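Local coordinates for RagB/SusD family nutrient uptake outer membrane protein (Bacteroides thetaiotaomicron, PDB 7KV2) that probably binds beta-glucans at the outer membrane surface of this gut bacterium, as a member of the SusD family of glycan-capturing proteins, at residues M107-Y116 and W157-F168; L299-I307 and H315-P323. All blocks are in the same frame, centred on the assembly; numbering follows the deposited sequence.

Interaction 1. Residues M107-Y116 and W157-F168; sequences MIYGLWKCAY and WVWKFWGNVPYF. With EDO (1,2-ethanediol), chain D.
Trp112 drives the edge of its indole into the face of Trp162 where two antiparallel helices, 110-130 and 137-162, pack in the helical, tetratricopeptide-repeat-like part of this SusD-family protein. The axes of 110-116 and 157-162 run at 149° to each other and approach to 10.1 Å. This T-shaped pair is tightly packed: with CG anti to the backbone N (chi1 176°), Trp112 brings CE3 over the centre of the Trp162 ring, 3.6 Å from its CD2. Phe161 CB sits toward the rim of the opposite face, Met107 CE lies against NE1, and NE1 is hydrogen-bonded to Pro497 O. Replacing Trp162 with an alanine would probably open a gap beneath the Trp112 edge and leave Pro497 O without its indole donor. Leu111 spreads its methyls, CD1 to Trp157 and CD2 over a face of Phe161. At one margin Met107 N donates to O1 of a bound 1,2-ethanediol (3.1 Å), probably from the crystallisation liquor, which Pro104 O and Lys501 N also bind. Looser is the Tyr116-Phe168 pair, rim to rim with centroids 5.9 Å apart. Tyr116 OH, by contrast, is closely packed by Val165 CB and Pro166 CD (3.2 Å), and donates in the carbonyl plane to a lone pair of Pro166 O at 2.7 Å.

Interaction 2. Residues L299-I307 and H315-P323; sequences LPTLISPYI and HDRGWGFCP
Trp319 lies across the short helix 299-303, held at its backbone by a hydrogen bond from its N to Thr301 O (2.7 Å). Here a short helix and its trailing segment are joined by main-chain hydrogen bonds to a glycine-containing loop in the SusD-family region. CB of Trp319 rests near the carbonyl oxygens of Thr301 and Leu302; CG, placed anti to the carbonyl carbon (chi1 -65°), carries the indole over the Thr301 methyl. Thr301 CG2 makes a CH-pi contact with the five-membered ring, 3.7 Å from its centroid and 17° off the normal; CD1 and CD2 face this methyl, its nearest ring atom is CE2, and NE1 and, in the six-membered ring, CZ2 are close by. At the far rim, CE3 and CZ3 meet Leu302 CD2, with CE3 at 3.6 Å.

Three more hydrogen bonds stitch the backbones together: Phe321 N to Leu302 O, Gly320 N to Ser304 O and Gly318 N to Pro305 O, the last from above the carbonyl plane. Gly318 fits closely, since a CB would clash with Thr301 O and Ser304 CB. One water donates to both Ile303 O (2.7 Å) and Cys322 O (2.8 Å). The loop 315-323 is thus fastened to 299-307 mainly through main-chain groups. Around it, Thr301 OG1 is hydrogen-bonded to Glu393 O, while helix 70-75 packs against Ile303 and Cys322 through Leu72, and strand 373-375 meets Ile303 and Pro305 through Leu375 and Phe374.

Overall arrangement
Interactions 1 and 2 follow one another along the chain and fall in the parts matching two sequence families, the first starch-binding-associated and the second SusD. Their centres are 27 Å apart and their nearest atoms about 11 Å, so they do not touch. Helix 70-75 links them: Val70, Met73 and Ser74 pack on Trp157 and Phe161 of interaction 1, while Asn71 and Leu72 meet Leu299, Ile303 and Cys322 of interaction 2. Interaction 1 is a helix pair built on aromatic rings, whereas 299-307 with 315-323 relies chiefly on main-chain bonds. The Phe321 side chain lies about 4 Å from a bound bis-tris-type buffer molecule, probably from the crystallisation liquor. Neither contact contributes a ligand to the sodium site of Ile248, Ser250, Tyr253 and Tyr405.

Interaction 1. Residues M107-Y116 and W157-F168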
# COMPACT_ATOMS: atom_id res chain seq x y z
N MET A 107 -0.30 -1.42 20.39
CA MET A 107 -0.52 -0.78 19.07
C MET A 107 0.66 -1.09 18.16
O MET A 107 1.70 -1.52 18.66
CB MET A 107 -0.73 0.72 19.20
CG MET A 107 -2.15 1.15 18.85
SD MET A 107 -2.46 0.83 17.04
CE MET A 107 -1.40 2.09 16.34
N ILE A 108 0.47 -0.98 16.84
CA ILE A 108 1.60 -1.12 15.91
C ILE A 108 2.48 0.12 16.10
O ILE A 108 1.95 1.22 16.42
CB ILE A 108 1.12 -1.35 14.46
CG1 ILE A 108 0.17 -0.28 13.94
CG2 ILE A 108 0.51 -2.73 14.40
CD1 ILE A 108 0.22 -0.09 12.44
N TYR A 109 3.77 -0.08 15.97
CA TYR A 109 4.80 0.96 16.21
C TYR A 109 5.87 0.95 15.09
O TYR A 109 6.47 2.00 14.83
CB TYR A 109 5.33 0.73 17.62
CG TYR A 109 6.07 1.87 18.28
CD1 TYR A 109 6.16 3.13 17.70
CD2 TYR A 109 6.68 1.67 19.51
CE1 TYR A 109 6.86 4.15 18.32
CE2 TYR A 109 7.37 2.69 20.14
CZ TYR A 109 7.47 3.93 19.54
OH TYR A 109 8.13 4.96 20.15
N GLY A 110 6.07 -0.18 14.42
CA GLY A 110 7.08 -0.30 13.33
C GLY A 110 6.85 0.74 12.24
O GLY A 110 7.82 1.41 11.80
N LEU A 111 5.61 0.91 11.82
CA LEU A 111 5.29 1.76 10.65
C LEU A 111 5.60 3.21 11.02
O LEU A 111 6.09 3.95 10.19
CB LEU A 111 3.81 1.56 10.28
CG LEU A 111 3.28 2.46 9.16
CD1 LEU A 111 4.02 2.19 7.86
CD2 LEU A 111 1.79 2.26 8.95
N TRP A 112 5.26 3.60 12.24
CA TRP A 112 5.57 4.95 12.77
C TRP A 112 7.09 5.19 12.66
O TRP A 112 7.49 6.20 12.10
CB TRP A 112 5.05 5.00 14.21
CG TRP A 112 5.38 6.28 14.93
CD1 TRP A 112 6.60 6.70 15.37
CD2 TRP A 112 4.44 7.29 15.28
NE1 TRP A 112 6.48 7.94 15.96
CE2 TRP A 112 5.17 8.33 15.91
CE3 TRP A 112 3.06 7.45 15.12
CZ2 TRP A 112 4.55 9.48 16.40
CZ3 TRP A 112 2.45 8.59 15.58
CH2 TRP A 112 3.19 9.59 16.23
N LYS A 113 7.90 4.26 13.12
CA LYS A 113 9.37 4.38 13.16
C LYS A 113 9.91 4.39 11.73
O LYS A 113 10.80 5.19 11.46
CB LYS A 113 10.00 3.25 13.97
CG LYS A 113 9.73 3.31 15.47
CD LYS A 113 10.23 2.09 16.20
CE LYS A 113 9.83 2.05 17.67
NZ LYS A 113 10.21 0.77 18.32
N CYS A 114 9.31 3.61 10.82
CA CYS A 114 9.73 3.64 9.39
C CYS A 114 9.41 4.99 8.76
O CYS A 114 10.27 5.51 8.01
CB CYS A 114 9.09 2.50 8.60
SG CYS A 114 9.55 0.86 9.16
N ALA A 115 8.23 5.56 9.02
CA ALA A 115 7.79 6.82 8.41
C ALA A 115 8.76 7.92 8.84
O ALA A 115 9.24 8.71 7.96
CB ALA A 115 6.40 7.14 8.85
N TYR A 116 9.08 7.98 10.13
CA TYR A 116 9.93 9.09 10.65
C TYR A 116 11.38 8.85 10.26
O TYR A 116 12.08 9.87 10.09
CB TYR A 116 9.68 9.32 12.14
CG TYR A 116 8.42 10.12 12.35
CD1 TYR A 116 8.34 11.45 11.98
CD2 TYR A 116 7.28 9.52 12.85
CE1 TYR A 116 7.17 12.17 12.12
CE2 TYR A 116 6.10 10.24 13.01
CZ TYR A 116 6.06 11.58 12.69
OH TYR A 116 4.88 12.27 12.79
N TRP A 157 1.89 8.19 5.39
CA TRP A 157 1.70 6.95 6.17
C TRP A 157 1.18 7.37 7.58
O TRP A 157 0.22 6.81 8.08
CB TRP A 157 3.01 6.20 6.30
CG TRP A 157 3.47 5.41 5.10
CD1 TRP A 157 2.78 5.12 3.96
CD2 TRP A 157 4.73 4.73 4.98
NE1 TRP A 157 3.53 4.32 3.14
CE2 TRP A 157 4.72 4.05 3.74
CE3 TRP A 157 5.85 4.62 5.80
CZ2 TRP A 157 5.81 3.32 3.29
CZ3 TRP A 157 6.92 3.84 5.38
CH2 TRP A 157 6.88 3.18 4.14
N VAL A 158 1.85 8.33 8.22
CA VAL A 158 1.43 8.72 9.61
C VAL A 158 0.20 9.61 9.59
O VAL A 158 -0.59 9.49 10.53
CB VAL A 158 2.59 9.28 10.44
CG1 VAL A 158 3.49 8.18 10.96
CG2 VAL A 158 3.40 10.33 9.70
N TRP A 159 0.02 10.44 8.57
CA TRP A 159 -1.18 11.30 8.41
C TRP A 159 -2.43 10.41 8.36
O TRP A 159 -3.43 10.65 9.11
CB TRP A 159 -1.03 12.19 7.19
CG TRP A 159 -2.20 13.07 6.87
CD1 TRP A 159 -2.70 14.09 7.64
CD2 TRP A 159 -3.00 13.05 5.68
NE1 TRP A 159 -3.75 14.69 7.01
CE2 TRP A 159 -3.98 14.05 5.81
CE3 TRP A 159 -3.02 12.25 4.53
CZ2 TRP A 159 -4.92 14.31 4.82
CZ3 TRP A 159 -3.95 12.49 3.54
CH2 TRP A 159 -4.88 13.53 3.68
N LYS A 160 -2.41 9.39 7.49
CA LYS A 160 -3.58 8.52 7.33
C LYS A 160 -3.83 7.73 8.61
O LYS A 160 -5.00 7.67 9.00
CB LYS A 160 -3.45 7.60 6.10
CG LYS A 160 -3.78 8.34 4.82
CD LYS A 160 -4.09 7.42 3.67
CE LYS A 160 -4.85 8.14 2.59
NZ LYS A 160 -5.21 7.19 1.51
N PHE A 161 -2.84 7.05 9.18
CA PHE A 161 -3.09 6.09 10.27
C PHE A 161 -3.31 6.85 11.59
O PHE A 161 -4.12 6.37 12.35
CB PHE A 161 -1.98 5.06 10.43
CG PHE A 161 -2.04 3.95 9.38
CD1 PHE A 161 -2.85 2.84 9.56
CD2 PHE A 161 -1.26 4.02 8.23
CE1 PHE A 161 -2.93 1.84 8.59
CE2 PHE A 161 -1.30 3.00 7.27
CZ PHE A 161 -2.12 1.91 7.46
N TRP A 162 -2.61 7.96 11.82
CA TRP A 162 -2.67 8.62 13.16
C TRP A 162 -3.15 10.08 13.10
O TRP A 162 -3.65 10.55 14.15
CB TRP A 162 -1.31 8.53 13.84
CG TRP A 162 -0.96 7.18 14.37
CD1 TRP A 162 -1.38 6.62 15.53
CD2 TRP A 162 -0.08 6.22 13.75
NE1 TRP A 162 -0.82 5.40 15.70
CE2 TRP A 162 -0.01 5.12 14.62
CE3 TRP A 162 0.62 6.18 12.53
CZ2 TRP A 162 0.79 4.01 14.35
CZ3 TRP A 162 1.44 5.10 12.29
CH2 TRP A 162 1.47 4.01 13.15
N GLY A 163 -2.99 10.78 11.97
CA GLY A 163 -3.61 12.09 11.68
C GLY A 163 -2.86 13.26 12.32
O GLY A 163 -2.26 14.06 11.57
N ASN A 164 -2.96 13.40 13.64
CA ASN A 164 -2.43 14.57 14.43
C ASN A 164 -1.06 14.21 14.99
O ASN A 164 -1.00 13.65 16.10
CB ASN A 164 -3.41 14.94 15.56
CG ASN A 164 -4.83 15.10 15.11
OD1 ASN A 164 -5.19 16.01 14.39
ND2 ASN A 164 -5.68 14.19 15.53
N VAL A 165 0.03 14.44 14.23
CA VAL A 165 1.36 13.81 14.51
C VAL A 165 2.45 14.87 14.42
O VAL A 165 2.20 15.92 13.84
CB VAL A 165 1.64 12.66 13.51
CG1 VAL A 165 0.67 11.53 13.75
CG2 VAL A 165 1.61 13.16 12.09
N PRO A 166 3.66 14.60 14.96
CA PRO A 166 4.79 15.53 14.89
C PRO A 166 5.17 15.87 13.44
O PRO A 166 5.12 14.96 12.58
CB PRO A 166 5.96 14.79 15.54
CG PRO A 166 5.36 13.66 16.32
CD PRO A 166 4.01 13.39 15.71
N TYR A 167 5.54 17.13 13.18
CA TYR A 167 5.99 17.59 11.84
C TYR A 167 7.34 18.29 12.00
O TYR A 167 7.55 19.02 12.99
CB TYR A 167 4.96 18.49 11.15
CG TYR A 167 5.42 18.92 9.78
CD1 TYR A 167 5.23 18.09 8.68
CD2 TYR A 167 6.13 20.11 9.58
CE1 TYR A 167 5.70 18.44 7.42
CE2 TYR A 167 6.60 20.47 8.33
CZ TYR A 167 6.39 19.63 7.24
OH TYR A 167 6.84 19.92 5.98
N PHE A 168 8.26 18.02 11.07
CA PHE A 168 9.58 18.70 10.99
C PHE A 168 10.13 18.58 9.56
O PHE A 168 9.90 17.54 8.89
CB PHE A 168 10.50 18.18 12.09
CG PHE A 168 10.80 16.69 12.14
CD1 PHE A 168 9.94 15.81 12.78
CD2 PHE A 168 11.99 16.19 11.64
CE1 PHE A 168 10.24 14.46 12.86
CE2 PHE A 168 12.29 14.83 11.71
CZ PHE A 168 11.40 13.96 12.31
C1 EDO D . 3.10 0.41 21.36
O1 EDO D . 2.00 -0.15 21.97
C2 EDO D . 4.10 0.84 22.36
O2 EDO D . 3.70 2.03 23.00

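Interaction 2. Residues L299-I307 and H315-P323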
# COMPACT_ATOMS: atom_id res chain seq x y z
N LEU A 299 6.02 -10.20 3.10
CA LEU A 299 4.52 -10.19 2.95
C LEU A 299 4.01 -11.58 2.59
O LEU A 299 3.07 -12.06 3.24
CB LEU A 299 4.07 -9.08 2.00
CG LEU A 299 2.59 -9.07 1.66
CD1 LEU A 299 1.72 -8.87 2.89
CD2 LEU A 299 2.22 -8.04 0.62
N PRO A 300 4.55 -12.28 1.57
CA PRO A 300 4.04 -13.60 1.19
C PRO A 300 4.11 -14.62 2.33
O PRO A 300 3.24 -15.42 2.44
CB PRO A 300 4.86 -13.98 -0.04
CG PRO A 300 5.28 -12.65 -0.61
CD PRO A 300 5.57 -11.82 0.62
N THR A 301 5.14 -14.57 3.17
CA THR A 301 5.25 -15.49 4.33
C THR A 301 4.06 -15.19 5.26
O THR A 301 3.43 -16.14 5.78
CB THR A 301 6.59 -15.35 5.06
OG1 THR A 301 7.65 -15.80 4.18
CG2 THR A 301 6.60 -16.19 6.32
N LEU A 302 3.75 -13.92 5.50
CA LEU A 302 2.68 -13.54 6.47
C LEU A 302 1.33 -14.13 6.07
O LEU A 302 0.68 -14.72 6.96
CB LEU A 302 2.57 -12.02 6.54
CG LEU A 302 3.76 -11.35 7.22
CD1 LEU A 302 3.74 -9.84 7.06
CD2 LEU A 302 3.79 -11.70 8.69
N ILE A 303 0.97 -14.16 4.78
CA ILE A 303 -0.45 -14.33 4.34
C ILE A 303 -0.67 -15.62 3.54
O ILE A 303 -1.78 -15.83 3.08
CB ILE A 303 -0.87 -13.09 3.55
CG1 ILE A 303 -0.11 -13.04 2.22
CG2 ILE A 303 -0.70 -11.82 4.39
CD1 ILE A 303 -0.62 -12.02 1.24
N SER A 304 0.32 -16.51 3.46
CA SER A 304 0.17 -17.82 2.79
C SER A 304 -0.21 -18.89 3.80
O SER A 304 -0.05 -18.71 5.01
CB SER A 304 1.41 -18.08 2.02
OG SER A 304 1.54 -17.06 1.02
N PRO A 305 -0.79 -20.01 3.34
CA PRO A 305 -1.42 -20.99 4.23
C PRO A 305 -0.34 -21.66 5.10
O PRO A 305 0.74 -21.97 4.67
CB PRO A 305 -2.08 -22.03 3.35
CG PRO A 305 -1.99 -21.48 1.95
CD PRO A 305 -0.94 -20.38 1.92
N TYR A 306 -0.69 -21.85 6.36
CA TYR A 306 0.20 -22.45 7.36
C TYR A 306 0.39 -23.94 7.04
O TYR A 306 -0.62 -24.70 6.88
CB TYR A 306 -0.42 -22.22 8.75
CG TYR A 306 0.52 -22.46 9.91
CD1 TYR A 306 1.72 -21.78 10.01
CD2 TYR A 306 0.16 -23.33 10.94
CE1 TYR A 306 2.56 -21.96 11.11
CE2 TYR A 306 0.98 -23.50 12.04
CZ TYR A 306 2.16 -22.80 12.13
OH TYR A 306 2.98 -22.96 13.20
N ILE A 307 1.66 -24.33 6.94
CA ILE A 307 2.13 -25.72 6.66
C ILE A 307 1.43 -26.25 5.40
O ILE A 307 1.04 -27.45 5.34
CB ILE A 307 2.00 -26.63 7.88
CG1 ILE A 307 2.27 -25.85 9.18
CG2 ILE A 307 2.91 -27.83 7.71
CD1 ILE A 307 2.12 -26.70 10.43
N HIS A 315 2.39 -23.16 -5.18
CA HIS A 315 2.28 -22.25 -4.02
C HIS A 315 3.14 -22.81 -2.90
O HIS A 315 3.21 -24.07 -2.77
CB HIS A 315 0.82 -22.13 -3.58
CG HIS A 315 -0.01 -21.22 -4.43
ND1 HIS A 315 -0.40 -21.53 -5.72
CD2 HIS A 315 -0.49 -19.98 -4.17
CE1 HIS A 315 -1.12 -20.53 -6.21
NE2 HIS A 315 -1.21 -19.55 -5.27
N ASP A 316 3.61 -21.90 -2.05
CA ASP A 316 4.40 -22.22 -0.83
C ASP A 316 3.63 -21.76 0.41
O ASP A 316 2.58 -21.04 0.30
CB ASP A 316 5.78 -21.60 -0.92
CG ASP A 316 6.81 -22.34 -1.77
OD1 ASP A 316 6.48 -23.39 -2.39
OD2 ASP A 316 7.95 -21.83 -1.85
N ARG A 317 4.13 -22.20 1.56
CA ARG A 317 3.51 -22.01 2.88
C ARG A 317 3.79 -20.61 3.43
O ARG A 317 4.74 -19.95 3.06
CB ARG A 317 4.03 -23.08 3.85
CG ARG A 317 5.51 -22.94 4.18
CD ARG A 317 6.05 -24.26 4.70
NE ARG A 317 7.37 -24.04 5.21
CZ ARG A 317 8.38 -24.89 5.09
NH1 ARG A 317 8.21 -26.03 4.44
NH2 ARG A 317 9.55 -24.58 5.64
N GLY A 318 3.02 -20.25 4.44
CA GLY A 318 3.21 -19.02 5.20
C GLY A 318 2.69 -19.19 6.60
O GLY A 318 2.68 -20.34 7.07
N TRP A 319 2.25 -18.09 7.23
CA TRP A 319 1.80 -18.10 8.64
C TRP A 319 0.28 -17.97 8.82
O TRP A 319 -0.15 -17.89 9.97
CB TRP A 319 2.56 -17.00 9.37
CG TRP A 319 4.03 -17.22 9.45
CD1 TRP A 319 4.72 -18.39 9.32
CD2 TRP A 319 5.00 -16.22 9.80
NE1 TRP A 319 6.06 -18.15 9.52
CE2 TRP A 319 6.26 -16.84 9.82
CE3 TRP A 319 4.90 -14.86 10.07
CZ2 TRP A 319 7.43 -16.14 10.07
CZ3 TRP A 319 6.06 -14.16 10.32
CH2 TRP A 319 7.30 -14.80 10.32
N GLY A 320 -0.51 -17.93 7.74
CA GLY A 320 -1.98 -17.92 7.75
C GLY A 320 -2.60 -16.62 8.28
O GLY A 320 -3.73 -16.65 8.83
N PHE A 321 -1.92 -15.50 8.13
CA PHE A 321 -2.55 -14.18 8.32
C PHE A 321 -3.34 -13.78 7.09
O PHE A 321 -3.06 -14.25 5.94
CB PHE A 321 -1.55 -13.12 8.74
CG PHE A 321 -0.95 -13.36 10.11
CD1 PHE A 321 -1.60 -12.96 11.27
CD2 PHE A 321 0.31 -13.92 10.23
CE1 PHE A 321 -1.03 -13.17 12.52
CE2 PHE A 321 0.89 -14.14 11.47
CZ PHE A 321 0.23 -13.74 12.62
N CYS A 322 -4.28 -12.86 7.33
CA CYS A 322 -5.15 -12.23 6.33
C CYS A 322 -5.73 -13.22 5.33
O CYS A 322 -5.63 -12.95 4.13
CB CYS A 322 -4.39 -11.13 5.63
SG CYS A 322 -3.96 -9.78 6.76
N PRO A 323 -6.44 -14.28 5.76
CA PRO A 323 -7.31 -15.06 4.86
C PRO A 323 -8.27 -14.11 4.16
O PRO A 323 -8.59 -13.02 4.69
CB PRO A 323 -8.21 -15.93 5.74
CG PRO A 323 -7.62 -15.88 7.09
CD PRO A 323 -6.61 -14.74 7.14
O HOH W 1 7.37 -18.93 3.70
O HOH W 2 -4.03 -14.42 2.41
O HOH W 3 4.04 -22.60 7.28